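PDB 3TO3: petrobactin biosynthesis protein AsbB from Bacillus anthracis, which catalyses the ATP-dependent condensation of spermidine with citryl-spermidine intermediates, an amide-forming step in the biosynthesis of the siderophore petrobactin. Local coordinates for residues K228-S233 against I269-S274; D402-K407 against L445-G450; Y568-T573 against S583-V588. All coordinates share one frame; numbering follows the deposited sequence. Where two conformers were deposited one is given.

Contact 1 (K228-S233 against I269-S274); sequences KERIHS and IYLGES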
loop_
_atom_site.group_PDB
_atom_site.type_symbol
_atom_site.label_atom_id
_atom_site.label_comp_id
_atom_site.label_asym_id
_atom_site.label_seq_id
_atom_site.Cartn_x
_atom_site.Cartn_y
_atom_site.Cartn_z
ATOM N N LYS B 228 -33.103 -0.677 -13.261
ATOM C CA LYS B 228 -33.163 -1.120 -14.647
ATOM C C LYS B 228 -33.411 0.028 -15.609
ATOM O O LYS B 228 -32.933 -0.002 -16.736
ATOM C CB LYS B 228 -34.165 -2.266 -14.833
ATOM C CG LYS B 228 -33.650 -3.547 -14.166
ATOM C CD LYS B 228 -34.646 -4.703 -14.141
ATOM C CE LYS B 228 -34.034 -5.898 -13.384
ATOM N NZ LYS B 228 -35.041 -6.966 -13.123
ATOM N N GLU B 229 -34.131 1.054 -15.170
ATOM C CA GLU B 229 -34.462 2.152 -16.073
ATOM C C GLU B 229 -33.256 3.043 -16.256
ATOM O O GLU B 229 -33.115 3.702 -17.279
ATOM C CB GLU B 229 -35.656 2.967 -15.568
ATOM C CG GLU B 229 -36.872 2.932 -16.500
ATOM C CD GLU B 229 -36.633 3.657 -17.830
ATOM O OE1 GLU B 229 -35.619 4.387 -17.959
ATOM O OE2 GLU B 229 -37.465 3.496 -18.751
ATOM N N ARG B 230 -32.386 3.072 -15.254
ATOM C CA ARG B 230 -31.173 3.869 -15.351
ATOM C C ARG B 230 -30.188 3.251 -16.358
ATOM O O ARG B 230 -29.687 3.936 -17.237
ATOM C CB ARG B 230 -30.535 4.066 -13.970
ATOM C CG ARG B 230 -29.149 4.662 -14.026
ATOM C CD ARG B 230 -28.723 5.253 -12.694
ATOM N NE ARG B 230 -27.276 5.143 -12.477
ATOM C CZ ARG B 230 -26.354 5.746 -13.230
ATOM N NH1 ARG B 230 -26.726 6.507 -14.260
ATOM N NH2 ARG B 230 -25.054 5.582 -12.959
ATOM N N ILE B 231 -29.937 1.953 -16.229
ATOM C CA ILE B 231 -29.105 1.204 -17.163
ATOM C C ILE B 231 -29.616 1.363 -18.590
ATOM O O ILE B 231 -28.844 1.592 -19.509
ATOM C CB ILE B 231 -29.095 -0.298 -16.788
ATOM C CG1 ILE B 231 -28.570 -0.498 -15.368
ATOM C CG2 ILE B 231 -28.271 -1.118 -17.771
ATOM C CD1 ILE B 231 -28.699 -1.924 -14.847
ATOM N N HIS B 232 -30.926 1.253 -18.773
ATOM C CA HIS B 232 -31.516 1.336 -20.109
ATOM C C HIS B 232 -31.302 2.680 -20.786
ATOM O O HIS B 232 -31.184 2.748 -22.000
ATOM C CB HIS B 232 -33.010 1.016 -20.089
ATOM C CG HIS B 232 -33.635 1.034 -21.446
ATOM N ND1 HIS B 232 -33.433 0.031 -22.371
ATOM C CD2 HIS B 232 -34.437 1.944 -22.048
ATOM C CE1 HIS B 232 -34.097 0.313 -23.477
ATOM N NE2 HIS B 232 -34.711 1.471 -23.310
ATOM N N SER B 233 -31.247 3.744 -19.994
ATOM C CA SER B 233 -31.093 5.093 -20.522
ATOM C C SER B 233 -29.620 5.424 -20.770
ATOM O O SER B 233 -29.284 6.521 -21.211
ATOM C CB SER B 233 -31.691 6.101 -19.549
ATOM O OG SER B 233 -30.930 6.120 -18.350
ATOM N N ILE B 269 -21.592 -0.710 -13.590
ATOM C CA ILE B 269 -22.340 0.539 -13.591
ATOM C C ILE B 269 -22.789 0.829 -12.168
ATOM O O ILE B 269 -23.371 -0.031 -11.497
ATOM C CB ILE B 269 -23.598 0.469 -14.477
ATOM C CG1 ILE B 269 -23.248 0.085 -15.913
ATOM C CG2 ILE B 269 -24.347 1.787 -14.439
ATOM C CD1 ILE B 269 -24.462 -0.223 -16.802
ATOM N N TYR B 270 -22.509 2.047 -11.721
ATOM C CA TYR B 270 -22.874 2.473 -10.395
ATOM C C TYR B 270 -24.374 2.773 -10.352
ATOM O O TYR B 270 -24.878 3.532 -11.162
ATOM C CB TYR B 270 -22.052 3.709 -10.002
ATOM C CG TYR B 270 -22.597 4.420 -8.783
ATOM C CD1 TYR B 270 -22.308 3.984 -7.505
ATOM C CD2 TYR B 270 -23.420 5.530 -8.917
ATOM C CE1 TYR B 270 -22.852 4.636 -6.372
ATOM C CE2 TYR B 270 -23.953 6.182 -7.807
ATOM C CZ TYR B 270 -23.662 5.735 -6.541
ATOM O OH TYR B 270 -24.213 6.390 -5.449
ATOM N N LEU B 271 -25.074 2.187 -9.393
ATOM C CA LEU B 271 -26.503 2.434 -9.216
ATOM C C LEU B 271 -26.779 3.402 -8.044
ATOM O O LEU B 271 -27.389 4.453 -8.236
ATOM C CB LEU B 271 -27.286 1.127 -9.094
ATOM C CG LEU B 271 -26.972 0.245 -10.295
ATOM C CD1 LEU B 271 -27.446 -1.224 -10.086
ATOM C CD2 LEU B 271 -27.586 0.874 -11.535
ATOM N N GLY B 272 -26.378 3.033 -6.833
ATOM C CA GLY B 272 -26.581 3.902 -5.677
ATOM C C GLY B 272 -26.402 3.191 -4.346
ATOM O O GLY B 272 -25.729 2.166 -4.266
ATOM N N GLU B 273 -27.035 3.713 -3.303
ATOM C CA GLU B 273 -26.812 3.227 -1.943
ATOM C C GLU B 273 -27.967 2.374 -1.469
ATOM O O GLU B 273 -29.087 2.563 -1.926
ATOM C CB GLU B 273 -26.593 4.408 -1.000
ATOM C CG GLU B 273 -25.573 5.389 -1.567
ATOM C CD GLU B 273 -25.209 6.511 -0.625
ATOM O OE1 GLU B 273 -25.844 7.586 -0.702
ATOM O OE2 GLU B 273 -24.266 6.322 0.168
ATOM N N SER B 274 -27.700 1.401 -0.596
ATOM C CA SER B 274 -28.802 0.606 -0.065
ATOM C C SER B 274 -29.763 1.475 0.739
ATOM O O SER B 274 -29.368 2.515 1.257
ATOM C CB SER B 274 -28.285 -0.555 0.780
ATOM O OG SER B 274 -27.352 -0.110 1.729
#
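R230 reaches from helix 221-232 to strand 268-273 and grips the carbonyl oxygen of Y270. This is helix-on-sheet packing: the strand is an outermost one, within this chain, of a three-stranded antiparallel sheet with strand 192-197 in the middle. The main bond runs from R230 NH2 to Y270 O at 2.7 Å, with an N-H...O angle of 153°. This oxygen lies close to the guanidinium plane, and NH2 in turn lies in the carbonyl plane of Y270. R230 NE makes a second, weak bond to the same Y270 O at 3.2 Å. Two N-H groups on one edge of the guanidinium thus hold one oxygen, which limits how far the group can turn. The short helix and strand segments run roughly antiparallel, at 150°, with their axes 9.6 Å apart. R230 leaves the helix with CG anti to the backbone N (chi1 169°), and the bend at chi3 turns the guanidinium to the strand edge. At its root, the R230 carbonyl oxygen accepts a bond from S233 OG. Y270 serves two sides: its carbonyl oxygen holds R230, and its ring packs edge-to-face with H8 of the second subunit.

Next to R230 along the helix, I231 makes the apolar, buried part of the contact. It puts its two branches against two different residues of the strand. I231 CG1 meets L271 CD2 at 4.2 Å. The same isoleucine also touches Y241 and F243 of strand 241-246, so it sits over the sheet. L271 and G272 both face W193 in a classic beta bulge of the strand. The CG2 branch of I231 lies 4.0 Å from I269 CD1.

Contact 2 (D402-K407 against L445-G450); sequences DAWLNK and LVHKEG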
loop_
_atom_site.group_PDB
_atom_site.type_symbol
_atom_site.label_atom_id
_atom_site.label_comp_id
_atom_site.label_asym_id
_atom_site.label_seq_id
_atom_site.Cartn_x
_atom_site.Cartn_y
_atom_site.Cartn_z
ATOM N N ASP B 402 -18.297 -14.044 33.933
ATOM C CA ASP B 402 -18.221 -14.117 35.390
ATOM C C ASP B 402 -19.584 -14.326 36.064
ATOM O O ASP B 402 -19.763 -15.304 36.799
ATOM C CB ASP B 402 -17.479 -12.913 35.961
ATOM C CG ASP B 402 -17.337 -12.970 37.488
ATOM O OD1 ASP B 402 -16.430 -13.687 37.976
ATOM O OD2 ASP B 402 -18.121 -12.286 38.198
ATOM N N ALA B 403 -20.554 -13.452 35.800
ATOM C CA ALA B 403 -21.874 -13.616 36.406
ATOM C C ALA B 403 -22.430 -15.011 36.136
ATOM O O ALA B 403 -22.926 -15.653 37.038
ATOM C CB ALA B 403 -22.853 -12.547 35.943
ATOM N N TRP B 404 -22.335 -15.499 34.907
ATOM C CA TRP B 404 -22.848 -16.834 34.623
ATOM C C TRP B 404 -22.188 -17.903 35.488
ATOM O O TRP B 404 -22.855 -18.816 35.975
ATOM C CB TRP B 404 -22.675 -17.204 33.139
ATOM C CG TRP B 404 -23.422 -16.308 32.224
ATOM C CD1 TRP B 404 -24.419 -15.420 32.559
ATOM C CD2 TRP B 404 -23.223 -16.180 30.813
ATOM N NE1 TRP B 404 -24.853 -14.766 31.429
ATOM C CE2 TRP B 404 -24.137 -15.211 30.350
ATOM C CE3 TRP B 404 -22.367 -16.804 29.894
ATOM C CZ2 TRP B 404 -24.222 -14.852 29.008
ATOM C CZ3 TRP B 404 -22.445 -16.448 28.569
ATOM C CH2 TRP B 404 -23.369 -15.479 28.132
ATOM N N LEU B 405 -20.871 -17.829 35.623
ATOM C CA LEU B 405 -20.183 -18.831 36.412
ATOM C C LEU B 405 -20.688 -18.814 37.858
ATOM O O LEU B 405 -20.874 -19.876 38.444
ATOM C CB LEU B 405 -18.651 -18.697 36.353
ATOM C CG LEU B 405 -17.985 -18.824 34.981
ATOM C CD1 LEU B 405 -16.467 -18.552 35.069
ATOM C CD2 LEU B 405 -18.274 -20.191 34.401
ATOM N N ASN B 406 -20.902 -17.615 38.400
ATOM C CA ASN B 406 -21.408 -17.465 39.760
ATOM C C ASN B 406 -22.801 -18.095 39.884
ATOM O O ASN B 406 -23.118 -18.759 40.881
ATOM C CB ASN B 406 -21.428 -15.982 40.202
ATOM C CG ASN B 406 -20.030 -15.372 40.329
ATOM O OD1 ASN B 406 -19.017 -16.072 40.317
ATOM N ND2 ASN B 406 -19.978 -14.052 40.449
ATOM N N LYS B 407 -23.621 -17.902 38.853
ATOM C CA LYS B 407 -25.007 -18.373 38.857
ATOM C C LYS B 407 -25.137 -19.896 38.713
ATOM O O LYS B 407 -25.874 -20.525 39.470
ATOM C CB LYS B 407 -25.847 -17.652 37.790
ATOM C CG LYS B 407 -27.363 -17.811 37.939
ATOM C CD LYS B 407 -28.125 -17.546 36.624
ATOM C CE LYS B 407 -29.423 -16.789 36.897
ATOM N NZ LYS B 407 -30.482 -17.002 35.863
ATOM N N LEU B 445 -22.597 -19.202 20.527
ATOM C CA LEU B 445 -23.349 -19.899 21.579
ATOM C C LEU B 445 -24.718 -19.290 21.738
ATOM O O LEU B 445 -24.838 -18.082 21.923
ATOM C CB LEU B 445 -22.632 -19.878 22.927
ATOM C CG LEU B 445 -23.381 -20.561 24.078
ATOM C CD1 LEU B 445 -23.395 -22.074 23.891
ATOM C CD2 LEU B 445 -22.712 -20.206 25.409
ATOM N N VAL B 446 -25.752 -20.117 21.628
ATOM C CA VAL B 446 -27.094 -19.688 21.979
ATOM C C VAL B 446 -27.369 -20.099 23.424
ATOM O O VAL B 446 -27.102 -21.235 23.823
ATOM C CB VAL B 446 -28.131 -20.316 21.069
ATOM C CG1 VAL B 446 -29.541 -19.847 21.463
ATOM C CG2 VAL B 446 -27.828 -19.948 19.643
ATOM N N HIS B 447 -27.867 -19.165 24.223
ATOM C CA HIS B 447 -27.977 -19.408 25.653
ATOM C C HIS B 447 -29.269 -18.818 26.194
ATOM O O HIS B 447 -29.919 -17.988 25.541
ATOM C CB HIS B 447 -26.779 -18.789 26.381
ATOM C CG HIS B 447 -26.771 -17.291 26.352
ATOM N ND1 HIS B 447 -27.529 -16.528 27.217
ATOM C CD2 HIS B 447 -26.115 -16.413 25.553
ATOM C CE1 HIS B 447 -27.341 -15.246 26.950
ATOM N NE2 HIS B 447 -26.495 -15.149 25.941
ATOM N N LYS B 448 -29.664 -19.248 27.385
ATOM C CA LYS B 448 -30.831 -18.641 28.024
ATOM C C LYS B 448 -30.353 -18.067 29.351
ATOM O O LYS B 448 -30.049 -18.809 30.307
ATOM C CB LYS B 448 -31.903 -19.714 28.225
ATOM C CG LYS B 448 -33.261 -19.205 28.590
ATOM C CD LYS B 448 -34.291 -20.305 28.382
ATOM C CE LYS B 448 -34.086 -21.008 27.030
ATOM N NZ LYS B 448 -35.376 -21.197 26.275
ATOM N N GLU B 449 -30.282 -16.741 29.418
ATOM C CA GLU B 449 -29.702 -16.118 30.597
ATOM C C GLU B 449 -28.394 -16.826 31.021
ATOM O O GLU B 449 -28.190 -17.107 32.213
ATOM C CB GLU B 449 -30.710 -16.086 31.753
ATOM C CG GLU B 449 -31.940 -15.218 31.501
ATOM C CD GLU B 449 -32.866 -15.176 32.726
ATOM O OE1 GLU B 449 -33.207 -16.257 33.274
ATOM O OE2 GLU B 449 -33.241 -14.060 33.160
ATOM N N GLY B 450 -27.533 -17.122 30.043
ATOM C CA GLY B 450 -26.223 -17.690 30.305
ATOM C C GLY B 450 -26.148 -19.203 30.426
ATOM O O GLY B 450 -25.064 -19.769 30.515
#
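W404 projects from helix 402-408 onto the turn that follows strand 443-448. From CB the chain enters the indole with CG anti to the carbonyl carbon (chi1 -62°), which sends the ring toward G450. CG and CD1 each lie 3.7 Å from G450 CA. NE1 is nearer, at 3.4 Å from the same G450 CA. The closest approach is CE2 to G450 CA, at 3.2 Å. This is a CH-pi contact: the glycine carbon stands over the five-membered ring, 12° off the ring normal. Farther out, CZ2 meets H447 CE1 at 3.8 Å, and CH2 meets H447 NE2 and CD2.

The edge of the indole is thus directed at the imidazole face of H447. W404 and H447 pair edge-to-face but tilted, with their ring planes at 51°. Strand 443-448 and strand 451-457 form a beta hairpin. At its turn E449 and G450 have backbone angles close to those of a type I' turn, both with positive phi. Inside the turn G450 N donates to H447 ND1 at 2.9 Å, from well out of the imidazole plane, and ties the ring to the turn. G450 O bonds W413 NE1 of helix 410-432, and W413 also packs on W404. One helical turn after W404, the chain of K407 bends at chi3 and brings NZ to E449 OE1, a long salt bridge of 3.8 Å between two exposed residues.

Contact 3 (Y568-T573 against S583-V588); sequences YAEQLT and SLVHEV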
loop_
_atom_site.group_PDB
_atom_site.type_symbol
_atom_site.label_atom_id
_atom_site.label_comp_id
_atom_site.label_asym_id
_atom_site.label_seq_id
_atom_site.Cartn_x
_atom_site.Cartn_y
_atom_site.Cartn_z
ATOM N N TYR B 568 0.605 -32.828 15.375
ATOM C CA TYR B 568 1.249 -31.740 14.645
ATOM C C TYR B 568 0.292 -30.581 14.465
ATOM O O TYR B 568 -0.680 -30.682 13.745
ATOM C CB TYR B 568 1.772 -32.223 13.281
ATOM C CG TYR B 568 3.104 -32.942 13.371
ATOM C CD1 TYR B 568 4.046 -32.561 14.317
ATOM C CD2 TYR B 568 3.424 -34.009 12.526
ATOM C CE1 TYR B 568 5.277 -33.207 14.430
ATOM C CE2 TYR B 568 4.668 -34.666 12.627
ATOM C CZ TYR B 568 5.588 -34.256 13.596
ATOM O OH TYR B 568 6.824 -34.869 13.743
ATOM N N ALA B 569 0.587 -29.489 15.156
ATOM C CA ALA B 569 -0.137 -28.226 15.057
ATOM C C ALA B 569 0.521 -27.232 14.060
ATOM O O ALA B 569 1.735 -27.148 13.956
ATOM C CB ALA B 569 -0.199 -27.602 16.407
ATOM N N GLU B 570 -0.308 -26.476 13.357
ATOM C CA GLU B 570 0.128 -25.435 12.450
ATOM C C GLU B 570 1.040 -24.459 13.143
ATOM O O GLU B 570 0.743 -24.035 14.239
ATOM C CB GLU B 570 -1.087 -24.645 11.963
ATOM C CG GLU B 570 -1.962 -25.367 10.966
ATOM C CD GLU B 570 -1.238 -25.684 9.668
ATOM O OE1 GLU B 570 -0.499 -24.803 9.165
ATOM O OE2 GLU B 570 -1.403 -26.819 9.150
ATOM N N GLN B 571 2.105 -24.035 12.474
ATOM C CA GLN B 571 2.874 -22.934 12.998
ATOM C C GLN B 571 2.449 -21.692 12.219
ATOM O O GLN B 571 2.963 -21.418 11.139
ATOM C CB GLN B 571 4.349 -23.176 12.664
ATOM C CG GLN B 571 4.938 -24.441 13.238
ATOM C CD GLN B 571 6.365 -24.653 12.775
ATOM O OE1 GLN B 571 6.620 -24.925 11.595
ATOM N NE2 GLN B 571 7.313 -24.521 13.701
ATOM N N LEU B 572 1.638 -20.859 12.843
ATOM C CA LEU B 572 1.025 -19.722 12.152
ATOM C C LEU B 572 1.961 -18.522 12.021
ATOM O O LEU B 572 2.004 -17.864 10.992
ATOM C CB LEU B 572 -0.247 -19.306 12.881
ATOM C CG LEU B 572 -1.302 -20.415 13.028
ATOM C CD1 LEU B 572 -2.300 -20.047 14.102
ATOM C CD2 LEU B 572 -2.011 -20.687 11.713
ATOM N N THR B 573 2.693 -18.237 13.079
ATOM C CA THR B 573 3.663 -17.170 13.052
ATOM C C THR B 573 4.823 -17.518 12.119
ATOM O O THR B 573 5.251 -16.684 11.341
ATOM C CB THR B 573 4.142 -16.862 14.484
ATOM O OG1 THR B 573 3.007 -16.447 15.272
ATOM C CG2 THR B 573 5.184 -15.781 14.486
ATOM N N SER B 583 8.367 -27.312 6.660
ATOM C CA SER B 583 7.298 -27.890 7.492
ATOM C C SER B 583 5.983 -27.083 7.668
ATOM O O SER B 583 4.946 -27.450 7.092
ATOM C CB SER B 583 7.860 -28.268 8.868
ATOM O OG SER B 583 7.365 -29.523 9.296
ATOM N N LEU B 584 6.031 -26.007 8.458
ATOM C CA LEU B 584 4.811 -25.303 8.910
ATOM C C LEU B 584 4.066 -25.963 10.080
ATOM O O LEU B 584 3.010 -25.510 10.500
ATOM C CB LEU B 584 3.865 -24.938 7.776
ATOM C CG LEU B 584 4.010 -23.449 7.444
ATOM C CD1 LEU B 584 5.416 -22.917 7.784
ATOM C CD2 LEU B 584 3.671 -23.182 5.965
ATOM N N VAL B 585 4.595 -27.072 10.560
ATOM C CA VAL B 585 3.917 -27.850 11.559
ATOM C C VAL B 585 4.879 -28.101 12.729
ATOM O O VAL B 585 6.084 -28.183 12.535
ATOM C CB VAL B 585 3.491 -29.153 10.878
ATOM C CG1 VAL B 585 4.170 -30.359 11.513
ATOM C CG2 VAL B 585 1.971 -29.256 10.795
ATOM N N HIS B 586 4.384 -28.165 13.952
ATOM C CA HIS B 586 5.274 -28.564 15.040
ATOM C C HIS B 586 4.546 -29.466 16.027
ATOM O O HIS B 586 3.328 -29.402 16.148
ATOM C CB HIS B 586 5.944 -27.374 15.741
ATOM C CG HIS B 586 5.012 -26.544 16.579
ATOM N ND1 HIS B 586 5.207 -26.338 17.929
ATOM C CD2 HIS B 586 3.902 -25.843 16.251
ATOM C CE1 HIS B 586 4.255 -25.544 18.391
ATOM N NE2 HIS B 586 3.448 -25.238 17.394
ATOM N N GLU B 587 5.299 -30.327 16.699
ATOM C CA GLU B 587 4.727 -31.337 17.543
ATOM C C GLU B 587 4.443 -30.791 18.928
ATOM O O GLU B 587 5.313 -30.185 19.547
ATOM C CB GLU B 587 5.677 -32.509 17.650
ATOM C CG GLU B 587 5.061 -33.710 18.351
ATOM C CD GLU B 587 6.091 -34.755 18.687
ATOM O OE1 GLU B 587 7.284 -34.451 18.523
ATOM O OE2 GLU B 587 5.718 -35.867 19.120
ATOM N N VAL B 588 3.222 -31.009 19.404
ATOM C CA VAL B 588 2.792 -30.500 20.705
ATOM C C VAL B 588 2.144 -31.611 21.529
ATOM O O VAL B 588 1.580 -32.544 20.977
ATOM C CB VAL B 588 1.794 -29.340 20.548
ATOM C CG1 VAL B 588 2.426 -28.184 19.768
ATOM C CG2 VAL B 588 0.516 -29.819 19.867
HETATM O O HOH W 1 1.219 -23.511 16.997
#
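The Y568 ring carries V585 CG1 over one face, in a CH-pi contact 3.8 Å from the ring centroid and 30° off its normal. H586 O and E587 N lie at the ring edge, in its plane. E587 CB approaches obliquely. The H586 ring is met obliquely by Q571, whose CG comes to 3.5 Å from H586 CD2. With CG anti to the carbonyl carbon (chi1 -60°), the extended Q571 chain crosses this ring, and the amide and imidazole planes are 30° apart.

The two strands, 566-570 and 585-589, form a two-stranded antiparallel sheet. Y568, E570, V585 and E587 point to one face of it, and A569 and H586 to the other. A569 and H586 are the hydrogen-bonded pair: A569 N bonds H586 O at 2.9 Å and H586 N bonds A569 O at 2.8 Å. Beyond the strand, Q571 N donates to L584 O at 2.6 Å, from above the carbonyl plane. Q571 NE2 makes a weak bond to E38 O. Helix 18-37 and helix 502-528 both pack on the A569 and H586 face: Y37 edge-to-face on H586, L514 on A569. On the opposite face E570 OE1 forms a salt bridge with R575, and E587 OE2 bonds T566. At the edge of the H586 ring, one water donates to E570 O and lies 2.8 Å from H586 NE2.

The three contacts follow one another along the chain, each closing before the next opens. They share no helix or strand and do not touch. Contact 1 joins a helix to the three-stranded sheet beside the second subunit. Contact 2 packs a helix on a hairpin of the large mixed sheet. Contact 3 pairs two strands late in the chain. Centres of contacts 1 and 2 are 48 Å apart, of 2 and 3 34 Å, and of 1 and 3 50 Å. They are separate pieces of packing, and the second subunit touches contact 1 alone. Neither contact 2 nor 3 reaches the nucleotide: W404 is about 11 Å from ATP-binding Y391, E570 about 13 Å from ATP, between side chains and ligand.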